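Local coordinates for protein putative phosphatase (DUF442) (Shewanella putrefaciens CN-32, PDB 3GXH) that probably hydrolyses phosphate monoesters as a cysteine-dependent phosphatase of the tyrosine and dual-specificity type, at residues A[26-30]-A[31-35]; A[57-60]-A[61-65]; A[84-87]-A[88-91]. All blocks are in the same frame, centred on the assembly; numbering follows the deposited sequence. Where two conformers were deposited one is given.

All three interactions are local and follow one another along the chain, so none nests in or crosses another. Interaction 1 (26-35) leads from strand 22-25 into helix 30-38 and closes the turn that caps this helix. Interaction 2 (57-65) likewise caps a helix, 59-65, which follows a longer loop and connects strands 43-46 and 69-72 of the mixed sheet. These two touch: Phe-33 CE1 lies 3.6 Å from Val-63 CG2, and Glu-30 CD lies 3.7 Å from Leu-62 CD2, which joins the two helices. Interaction 3 (84-91) holds successive turns of helix 82-94 together, with its centre about 23 Å from that of interaction 1, across the chain's centre.

Interaction 1 of 3, residues A[26-30]-A[31-35]. With EDO (1,2-ethanediol), chain G.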
ATOM      1  N   GLY A  26      -4.792  -0.852  -5.690  1.00  9.32           N
ATOM      2  CA  GLY A  26      -5.255  -2.204  -5.784  1.00 10.24           C
ATOM      3  C   GLY A  26      -4.325  -3.069  -6.595  1.00 10.53           C
ATOM      4  O   GLY A  26      -3.147  -2.784  -6.780  1.00 11.38           O
ATOM      5  N   LEU A  27      -4.831  -4.217  -7.093  1.00 10.26           N
ATOM      6  CA  LEU A  27      -3.922  -5.252  -7.586  1.00  8.92           C
ATOM      7  C   LEU A  27      -3.480  -5.002  -9.013  1.00  9.64           C
ATOM      8  O   LEU A  27      -4.315  -5.063  -9.915  1.00 10.32           O
ATOM      9  CB  LEU A  27      -4.631  -6.613  -7.512  1.00 10.83           C
ATOM     10  CG  LEU A  27      -3.822  -7.845  -7.968  1.00 10.37           C
ATOM     11  CD1 LEU A  27      -2.559  -7.973  -7.181  1.00 11.75           C
ATOM     12  CD2 LEU A  27      -4.703  -9.083  -7.814  1.00 11.18           C
ATOM     13  N   PRO A  28      -2.200  -4.754  -9.256  1.00  9.67           N
ATOM     14  CA  PRO A  28      -1.745  -4.660 -10.649  1.00  9.31           C
ATOM     15  C   PRO A  28      -1.830  -5.986 -11.364  1.00  9.24           C
ATOM     16  O   PRO A  28      -1.563  -6.998 -10.722  1.00 10.34           O
ATOM     17  CB  PRO A  28      -0.271  -4.168 -10.539  1.00 10.14           C
ATOM     18  CG  PRO A  28      -0.226  -3.592  -9.130  1.00 10.75           C
ATOM     19  CD  PRO A  28      -1.082  -4.523  -8.341  1.00  9.84           C
ATOM     20  N   ASN A  29      -2.231  -6.029 -12.628  1.00 10.27           N
ATOM     21  CA  ASN A  29      -2.051  -7.223 -13.416  1.00 10.70           C
ATOM     22  C   ASN A  29      -0.598  -7.311 -13.858  1.00 10.74           C
ATOM     23  O   ASN A  29       0.230  -6.451 -13.571  1.00 10.07           O
ATOM     24  CB  ASN A  29      -3.048  -7.251 -14.577  1.00 10.55           C
ATOM     25  CG  ASN A  29      -2.847  -6.174 -15.574  1.00 12.34           C
ATOM     26  OD1 ASN A  29      -1.740  -5.708 -15.838  1.00 10.27           O
ATOM     27  ND2 ASN A  29      -3.955  -5.764 -16.179  1.00 15.69           N
ATOM     28  N   GLU A  30      -0.222  -8.399 -14.516  1.00 11.10           N
ATOM     29  CA  GLU A  30       1.149  -8.658 -14.836  1.00 10.93           C
ATOM     30  C   GLU A  30       1.771  -7.553 -15.653  1.00  9.32           C
ATOM     31  O   GLU A  30       2.853  -7.027 -15.327  1.00 11.34           O
ATOM     32  CB  GLU A  30       1.320 -10.019 -15.540  1.00 10.99           C
ATOM     33  CG  GLU A  30       2.768 -10.315 -15.914  1.00 11.29           C
ATOM     34  CD  GLU A  30       3.003 -11.743 -16.390  1.00 12.16           C
ATOM     35  OE1 GLU A  30       2.108 -12.620 -16.243  1.00 13.35           O
ATOM     36  OE2 GLU A  30       4.113 -12.000 -16.928  1.00 15.35           O
ATOM     37  N   GLN A  31       1.115  -7.136 -16.720  1.00 10.52           N
ATOM     38  CA  GLN A  31       1.654  -6.078 -17.572  1.00 11.00           C
ATOM     39  C   GLN A  31       1.806  -4.768 -16.840  1.00 11.03           C
ATOM     40  O   GLN A  31       2.729  -3.994 -17.118  1.00 11.63           O
ATOM     41  CB  GLN A  31       0.824  -5.974 -18.854  1.00 13.49           C
ATOM     42  CG  GLN A  31      -0.569  -5.851 -18.694  1.00 17.12           C
ATOM     43  CD  GLN A  31      -1.390  -7.210 -18.519  1.00 17.96           C
ATOM     44  OE1 GLN A  31      -0.883  -8.376 -18.155  1.00 17.34           O
ATOM     45  NE2 GLN A  31      -2.726  -7.046 -18.706  1.00 17.58           N
ATOM     46  N   GLN A  32       0.932  -4.508 -15.894  1.00  9.96           N
ATOM     47  CA  GLN A  32       0.987  -3.270 -15.098  1.00  8.74           C
ATOM     48  C   GLN A  32       2.244  -3.219 -14.209  1.00 10.41           C
ATOM     49  O   GLN A  32       2.724  -2.131 -13.887  1.00 10.91           O
ATOM     50  CB  GLN A  32      -0.296  -3.026 -14.295  1.00 10.82           C
ATOM     51  CG  GLN A  32      -1.444  -2.674 -15.215  1.00 10.68           C
ATOM     52  CD  GLN A  32      -2.768  -2.709 -14.555  1.00 10.18           C
ATOM     53  OE1 GLN A  32      -2.950  -3.422 -13.569  1.00 10.96           O
ATOM     54  NE2 GLN A  32      -3.738  -1.947 -15.128  1.00 10.64           N
ATOM     55  N   PHE A  33       2.817  -4.367 -13.825  1.00 10.26           N
ATOM     56  CA  PHE A  33       4.066  -4.293 -13.087  1.00  9.85           C
ATOM     57  C   PHE A  33       5.173  -3.708 -13.953  1.00 10.65           C
ATOM     58  O   PHE A  33       6.044  -2.997 -13.446  1.00 11.01           O
ATOM     59  CB  PHE A  33       4.466  -5.661 -12.555  1.00 10.86           C
ATOM     60  CG  PHE A  33       3.646  -6.108 -11.400  1.00 10.63           C
ATOM     61  CD1 PHE A  33       3.651  -5.391 -10.216  1.00  9.98           C
ATOM     62  CD2 PHE A  33       2.863  -7.258 -11.431  1.00 12.44           C
ATOM     63  CE1 PHE A  33       2.873  -5.771  -9.100  1.00 12.87           C
ATOM     64  CE2 PHE A  33       2.069  -7.604 -10.314  1.00 11.81           C
ATOM     65  CZ  PHE A  33       2.088  -6.857  -9.177  1.00 12.78           C
ATOM     66  N   SER A  34       5.177  -4.023 -15.240  1.00 10.51           N
ATOM     67  CA  SER A  34       6.139  -3.373 -16.148  1.00 11.53           C
ATOM     68  C   SER A  34       5.925  -1.865 -16.238  1.00 11.03           C
ATOM     69  O   SER A  34       6.889  -1.086 -16.302  1.00 12.59           O
ATOM     70  CB  SER A  34       6.088  -4.033 -17.525  1.00 15.11           C
ATOM     71  OG  SER A  34       6.682  -5.334 -17.433  1.00 20.03           O
ATOM     72  N   LEU A  35       4.666  -1.439 -16.240  1.00 11.26           N
ATOM     73  CA  LEU A  35       4.365   0.002 -16.287  1.00 10.63           C
ATOM     74  C   LEU A  35       4.893   0.679 -15.007  1.00 11.21           C
ATOM     75  O   LEU A  35       5.448   1.772 -15.037  1.00 10.67           O
ATOM     76  CB  LEU A  35       2.852   0.256 -16.407  1.00 10.94           C
ATOM     77  CG  LEU A  35       2.182  -0.321 -17.662  1.00 10.84           C
ATOM     78  CD1 LEU A  35       0.702   0.007 -17.571  1.00 12.22           C
ATOM     79  CD2 LEU A  35       2.801   0.299 -18.911  1.00 13.60           C
TER
HETATM   80  C1  EDO G   8      -6.539  -7.358 -10.730  1.00 15.41           C
HETATM   81  O1  EDO G   8      -5.484  -7.139 -11.399  1.00 19.60           O
HETATM   82  C2  EDO G   8      -7.431  -6.102 -10.703  1.00 20.62           C
HETATM   83  O2  EDO G   8      -8.608  -6.423  -9.991  1.00 15.86           O
HETATM   84  O   HOH W   1      -5.042  -3.142 -11.766  1.00 11.10           O
HETATM   85  O   HOH W   2       5.397  -7.436 -16.249  1.00 15.95           O
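Asn-29 and Gln-32 form a capping box at the start of helix 30-38, each side-chain oxygen accepting the backbone N-H of the other residue. Gln-32 N donates to Asn-29 OD1 over 2.9 Å, almost in line with the C=O bond (C=O...N 169°). In return, Asn-29 N donates to Gln-32 OE1, also at 2.9 Å, though from a position tilted off the plane of that amide. Asn-29 has CG placed between its backbone N and carbonyl carbon (chi1 65°), which brings OD1 over the first helical turn, while the Gln-32 chain runs extended beyond CG, back toward Asn-29. The two amides stack with their planes 24° apart. A water donates both to Gln-32 OE1, at 2.8 Å, and to Leu-27 O, so the cap is tied to the residues ahead of it.

This box marks the passage from strand 22-25 into the helix, beside the loop after strand 100-103, whose His-Cys start and following arginine resemble the phosphate-binding loop of cysteine-based phosphatases, though with four residues instead of five between cysteine and arginine; Leu-27 bonds through its backbone to Leu-105 in that loop. A 1,2-ethanediol, probably from the crystallisation liquor, donates from O1 to Leu-27 O at 2.8 Å and also binds Arg-13 NH1.

On the buried side, Pro-28 CB sits over one face of Phe-33, 3.9 Å from the ring centroid and close to the ring normal, a CH-pi contact. The same ring also touches Glu-59 and Val-63 of helix 59-65. Phe-33 N donates to Glu-30 O at 3.1 Å, from well above the carbonyl plane, and makes a weak 3.3 Å bond to Asn-29 O. Glu-30 O takes a further bond from a second water at 2.7 Å, which is also hydrogen-bonded to Ser-34 OG.

Interaction 2 of 3, residues A[57-60]-A[61-65]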
ATOM      1  N   PRO A  57      -0.583 -16.219  -8.569  1.00 10.53           N
ATOM      2  CA  PRO A  57       0.011 -17.440  -7.976  1.00 12.05           C
ATOM      3  C   PRO A  57       1.431 -17.155  -7.390  1.00 12.58           C
ATOM      4  O   PRO A  57       1.816 -17.801  -6.420  1.00 13.22           O
ATOM      5  CB  PRO A  57       0.090 -18.398  -9.128  1.00 14.25           C
ATOM      6  CG  PRO A  57      -1.031 -17.979 -10.028  1.00 20.50           C
ATOM      7  CD  PRO A  57      -1.103 -16.469  -9.911  1.00 13.10           C
ATOM      8  N   ASP A  58       2.163 -16.221  -7.981  1.00 10.84           N
ATOM      9  CA  ASP A  58       3.510 -15.848  -7.491  1.00  9.03           C
ATOM     10  C   ASP A  58       3.783 -14.406  -7.886  1.00  9.63           C
ATOM     11  O   ASP A  58       4.461 -14.127  -8.876  1.00 10.56           O
ATOM     12  CB  ASP A  58       4.525 -16.784  -8.072  1.00  9.52           C
ATOM     13  CG  ASP A  58       5.918 -16.640  -7.448  1.00 14.73           C
ATOM     14  OD1 ASP A  58       6.112 -15.669  -6.682  1.00 12.95           O
ATOM     15  OD2 ASP A  58       6.778 -17.476  -7.735  1.00 16.33           O
ATOM     16  N   GLU A  59       3.228 -13.501  -7.087  1.00 10.62           N
ATOM     17  CA  GLU A  59       3.394 -12.096  -7.361  1.00  9.33           C
ATOM     18  C   GLU A  59       4.868 -11.710  -7.356  1.00 10.97           C
ATOM     19  O   GLU A  59       5.314 -10.887  -8.178  1.00 11.09           O
ATOM     20  CB  GLU A  59       2.588 -11.218  -6.417  1.00  9.43           C
ATOM     21  CG  GLU A  59       2.821  -9.725  -6.749  1.00 11.48           C
ATOM     22  CD  GLU A  59       1.898  -8.778  -6.070  1.00 12.33           C
ATOM     23  OE1 GLU A  59       0.669  -8.982  -6.073  1.00 12.07           O
ATOM     24  OE2 GLU A  59       2.443  -7.764  -5.553  1.00 12.05           O
ATOM     25  N   GLY A  60       5.619 -12.257  -6.408  1.00  9.67           N
ATOM     26  CA  GLY A  60       7.030 -11.879  -6.323  1.00 10.38           C
ATOM     27  C   GLY A  60       7.834 -12.171  -7.569  1.00  9.34           C
ATOM     28  O   GLY A  60       8.764 -11.435  -7.918  1.00 11.30           O
ATOM     29  N   LYS A  61       7.505 -13.275  -8.249  1.00 10.27           N
ATOM     30  CA  LYS A  61       8.092 -13.581  -9.507  1.00 11.29           C
ATOM     31  C   LYS A  61       7.823 -12.467 -10.512  1.00 10.68           C
ATOM     32  O   LYS A  61       8.710 -11.991 -11.216  1.00 11.87           O
ATOM     33  CB  LYS A  61       7.590 -14.928 -10.032  1.00 14.16           C
ATOM     34  CG  LYS A  61       8.167 -15.324 -11.370  1.00 17.05           C
ATOM     35  CD  LYS A  61       7.633 -16.707 -11.824  1.00 22.02           C
ATOM     36  CE  LYS A  61       8.245 -17.144 -13.171  1.00 34.47           C
ATOM     37  NZ  LYS A  61       7.576 -16.546 -14.358  1.00 47.93           N
ATOM     38  N   LEU A  62       6.568 -12.033 -10.581  1.00 10.26           N
ATOM     39  CA  LEU A  62       6.217 -10.970 -11.515  1.00 11.10           C
ATOM     40  C   LEU A  62       6.945  -9.665 -11.189  1.00 10.38           C
ATOM     41  O   LEU A  62       7.416  -8.950 -12.090  1.00 12.03           O
ATOM     42  CB  LEU A  62       4.714 -10.722 -11.540  1.00 10.92           C
ATOM     43  CG  LEU A  62       3.812 -11.939 -11.782  1.00 12.27           C
ATOM     44  CD1 LEU A  62       2.301 -11.503 -11.836  1.00 13.24           C
ATOM     45  CD2 LEU A  62       4.232 -12.681 -13.001  1.00 13.22           C
ATOM     46  N   VAL A  63       7.025  -9.341  -9.902  1.00 10.52           N
ATOM     47  CA  VAL A  63       7.632  -8.082  -9.452  1.00 11.74           C
ATOM     48  C   VAL A  63       9.127  -8.113  -9.739  1.00 10.67           C
ATOM     49  O   VAL A  63       9.706  -7.160 -10.270  1.00 10.89           O
ATOM     50  CB  VAL A  63       7.316  -7.776  -7.979  1.00  9.69           C
ATOM     51  CG1 VAL A  63       8.207  -6.644  -7.413  1.00 11.64           C
ATOM     52  CG2 VAL A  63       5.820  -7.489  -7.826  1.00 11.33           C
ATOM     53  N   THR A  64       9.786  -9.193  -9.385  1.00 11.25           N
ATOM     54  CA  THR A  64      11.258  -9.271  -9.542  1.00 12.68           C
ATOM     55  C   THR A  64      11.624  -9.412 -11.019  1.00 12.58           C
ATOM     56  O   THR A  64      12.594  -8.770 -11.466  1.00 14.48           O
ATOM     57  CB  THR A  64      11.896 -10.299  -8.580  1.00 12.82           C
ATOM     58  OG1 THR A  64      11.374 -11.566  -8.859  1.00 11.96           O
ATOM     59  CG2 THR A  64      11.678  -9.877  -7.088  1.00 13.79           C
ATOM     60  N   GLN A  65      10.811 -10.112 -11.812  1.00 13.36           N
ATOM     61  CA  GLN A  65      10.974 -10.172 -13.275  0.50 14.54           C
ATOM     62  C   GLN A  65      10.872  -8.804 -13.936  1.00 16.52           C
ATOM     63  O   GLN A  65      11.529  -8.562 -14.942  1.00 17.04           O
ATOM     64  CB  GLN A  65       9.921 -11.079 -13.931  0.50 16.84           C
ATOM     65  CG  GLN A  65      10.292 -12.545 -13.902  0.50 21.20           C
ATOM     66  CD  GLN A  65       9.238 -13.439 -14.532  0.50 18.70           C
ATOM     67  OE1 GLN A  65       8.107 -13.011 -14.807  0.50 32.25           O
ATOM     68  NE2 GLN A  65       9.590 -14.701 -14.729  0.50 28.12           N
TER
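Asp-58 turns its CG trans to its own backbone N (chi1 -170°), and this swings the carboxylate across the start of helix 59-65 to meet Lys-61. One turn further on, Thr-64 keeps OG1 between its backbone N and carbonyl carbon (chi1 61°), which directs the hydroxyl back to Gly-60 O. At the first site Asp-58 is the N-cap residue: Lys-61 N donates to Asp-58 OD1 over 3.2 Å, arriving from above the carboxylate, 68° out of its plane. The carboxylate also lies across the base of the Lys-61 side chain, with Asp-58 CG 3.5 Å from Lys-61 CB. The ammonium group contributes no salt bridge, since Asp-58 OD2 and Lys-61 NZ are 6.7 Å apart. Asp-58 O adds a weak, long bond from Leu-62 N.

At the second site Gly-60 O accepts twice, from Thr-64 OG1 at 2.8 Å and from Thr-64 N at 2.9 Å, the two donors reaching it from opposite faces of its carbonyl plane. Between these sites Val-63 N donates to Glu-59 O at 2.9 Å, and Val-63 CG2 packs obliquely against Glu-59 CG, 3.9 Å away.

The helix is the connection of a beta-alpha-beta unit, and this Glu-59/Val-63 side faces its strands, at Val-44 and Tyr-70. Glu-59 OE2 is hydrogen-bonded to His-103 NE2, the histidine just before the cysteine of the probable phosphate-binding loop, so the same helical turn meets the base of that loop. The cap places a carboxylate beside an N-H at the helix start, where the helix dipole would probably favour its negative charge, while the paired bonds at Gly-60 O satisfy the Thr-64 hydroxyl as donor without interrupting the helical ladder.

Interaction 3 of 3, residues A[84-87]-A[88-91]; sequences DVEA and FFAA
Val-85 O accepts from Phe-89 N over 2.9 Å, with the donor lying in the carbonyl plane and the N-H...O angle at 163°, a well-formed i to i+4 helical bond. Those from Phe-88 N to Asp-84 O (3.0 Å), Ala-90 N to Glu-86 O (2.9 Å) and Ala-91 N to Ala-87 O (2.9 Å) continue the ladder.

The same pair meets again through its side chains, which run side by side and point the same way. Val-85 has CG1 trans to its backbone N (chi1 178°), and this methyl settles over one face of the Phe-89 ring. The contact is of CH-pi type: Val-85 CG1 is 3.8 Å from the ring centroid, 27° off the normal, and displaced toward the rim, where it comes within 3.4 Å of Phe-89 CZ. That is close packing.

Lys-120 makes a cation-pi contact with Phe-89, and Tyr-117 of helix 108-120 touches both Phe-88 and Phe-89, while Phe-113 of the same helix touches Val-85. Ala-87 and Ala-91 instead rest on Ile-73, just after strand 69-72. Buried Val-85, Phe-88, Phe-89 and Ala-91, set against partly exposed Glu-86 and exposed Ala-90, are consistent with an amphipathic helix, packed on helix 108-120 and on the loop after strand 69-72, as expected in the alpha/beta fold of the phosphatase family.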
ATOM      1  N   ASP A  84       1.438  -6.037  11.965  1.00 13.00           N
ATOM      2  CA  ASP A  84       1.456  -5.910  10.495  1.00 13.86           C
ATOM      3  C   ASP A  84       1.853  -4.487  10.086  1.00 11.95           C
ATOM      4  O   ASP A  84       2.640  -4.254   9.181  1.00 12.87           O
ATOM      5  CB  ASP A  84       0.108  -6.217   9.839  1.00 12.79           C
ATOM      6  CG  ASP A  84      -0.431  -7.614  10.163  1.00 15.35           C
ATOM      7  OD1 ASP A  84       0.401  -8.568  10.287  1.00 18.28           O
ATOM      8  OD2 ASP A  84      -1.696  -7.749  10.223  1.00 16.90           O
ATOM      9  N   VAL A  85       1.239  -3.528  10.765  1.00 13.72           N
ATOM     10  CA  VAL A  85       1.554  -2.119  10.525  1.00 12.64           C
ATOM     11  C   VAL A  85       3.027  -1.836  10.803  1.00 13.18           C
ATOM     12  O   VAL A  85       3.725  -1.215   9.990  1.00 12.98           O
ATOM     13  CB  VAL A  85       0.623  -1.193  11.319  1.00 14.25           C
ATOM     14  CG1 VAL A  85       1.005   0.303  11.102  1.00 15.59           C
ATOM     15  CG2 VAL A  85      -0.838  -1.436  10.928  1.00 16.10           C
ATOM     16  N   GLU A  86       3.519  -2.323  11.931  1.00 13.48           N
ATOM     17  CA  GLU A  86       4.932  -2.166  12.296  0.50 14.25           C
ATOM     18  C   GLU A  86       5.883  -2.810  11.289  1.00 13.25           C
ATOM     19  O   GLU A  86       6.905  -2.249  10.953  1.00 13.31           O
ATOM     20  CB  GLU A  86       5.196  -2.743  13.683  0.50 16.66           C
ATOM     21  CG  GLU A  86       4.553  -1.943  14.798  0.50 21.35           C
ATOM     22  CD  GLU A  86       5.197  -0.586  15.007  0.50 24.23           C
ATOM     23  OE1 GLU A  86       6.398  -0.431  14.678  0.50 30.40           O
ATOM     24  OE2 GLU A  86       4.491   0.323  15.510  0.50 25.21           O
ATOM     25  N   ALA A  87       5.504  -3.980  10.784  1.00 13.43           N
ATOM     26  CA  ALA A  87       6.293  -4.627   9.780  1.00 11.76           C
ATOM     27  C   ALA A  87       6.361  -3.770   8.498  1.00 12.53           C
ATOM     28  O   ALA A  87       7.396  -3.632   7.842  1.00 12.78           O
ATOM     29  CB  ALA A  87       5.723  -6.090   9.491  1.00 13.94           C
ATOM     30  N   PHE A  88       5.230  -3.185   8.128  1.00 11.87           N
ATOM     31  CA  PHE A  88       5.232  -2.232   7.014  1.00 12.57           C
ATOM     32  C   PHE A  88       6.127  -1.034   7.275  1.00 11.15           C
ATOM     33  O   PHE A  88       6.884  -0.610   6.424  1.00 11.36           O
ATOM     34  CB  PHE A  88       3.776  -1.798   6.723  1.00 11.76           C
ATOM     35  CG  PHE A  88       3.649  -0.707   5.722  1.00 11.89           C
ATOM     36  CD1 PHE A  88       4.039  -0.905   4.407  1.00 13.52           C
ATOM     37  CD2 PHE A  88       3.062   0.516   6.064  1.00 11.01           C
ATOM     38  CE1 PHE A  88       3.951   0.142   3.468  1.00 13.89           C
ATOM     39  CE2 PHE A  88       2.957   1.561   5.126  1.00 12.02           C
ATOM     40  CZ  PHE A  88       3.398   1.368   3.837  1.00 14.50           C
ATOM     41  N   PHE A  89       6.004  -0.454   8.454  1.00 12.72           N
ATOM     42  CA  PHE A  89       6.849   0.674   8.784  1.00 12.87           C
ATOM     43  C   PHE A  89       8.339   0.336   8.720  1.00 12.41           C
ATOM     44  O   PHE A  89       9.150   1.092   8.150  1.00 13.11           O
ATOM     45  CB  PHE A  89       6.575   1.196  10.202  1.00 12.20           C
ATOM     46  CG  PHE A  89       5.232   1.856  10.443  1.00 11.23           C
ATOM     47  CD1 PHE A  89       4.342   2.212   9.443  1.00 13.85           C
ATOM     48  CD2 PHE A  89       4.886   2.141  11.759  1.00 15.44           C
ATOM     49  CE1 PHE A  89       3.172   2.856   9.748  1.00 15.18           C
ATOM     50  CE2 PHE A  89       3.701   2.780  12.070  1.00 16.35           C
ATOM     51  CZ  PHE A  89       2.825   3.122  11.040  1.00 16.05           C
ATOM     52  N   ALA A  90       8.695  -0.874   9.180  1.00 13.64           N
ATOM     53  CA  ALA A  90      10.080  -1.325   9.113  1.00 11.07           C
ATOM     54  C   ALA A  90      10.525  -1.531   7.691  1.00 13.50           C
ATOM     55  O   ALA A  90      11.662  -1.235   7.340  1.00 13.70           O
ATOM     56  CB  ALA A  90      10.290  -2.609   9.958  1.00 13.96           C
ATOM     57  N   ALA A  91       9.637  -2.056   6.842  1.00 12.49           N
ATOM     58  CA  ALA A  91       9.993  -2.234   5.445  1.00 13.48           C
ATOM     59  C   ALA A  91      10.219  -0.882   4.758  1.00 13.99           C
ATOM     60  O   ALA A  91      11.141  -0.710   3.965  1.00 14.09           O
ATOM     61  CB  ALA A  91       8.907  -3.029   4.704  1.00 13.22           C
TER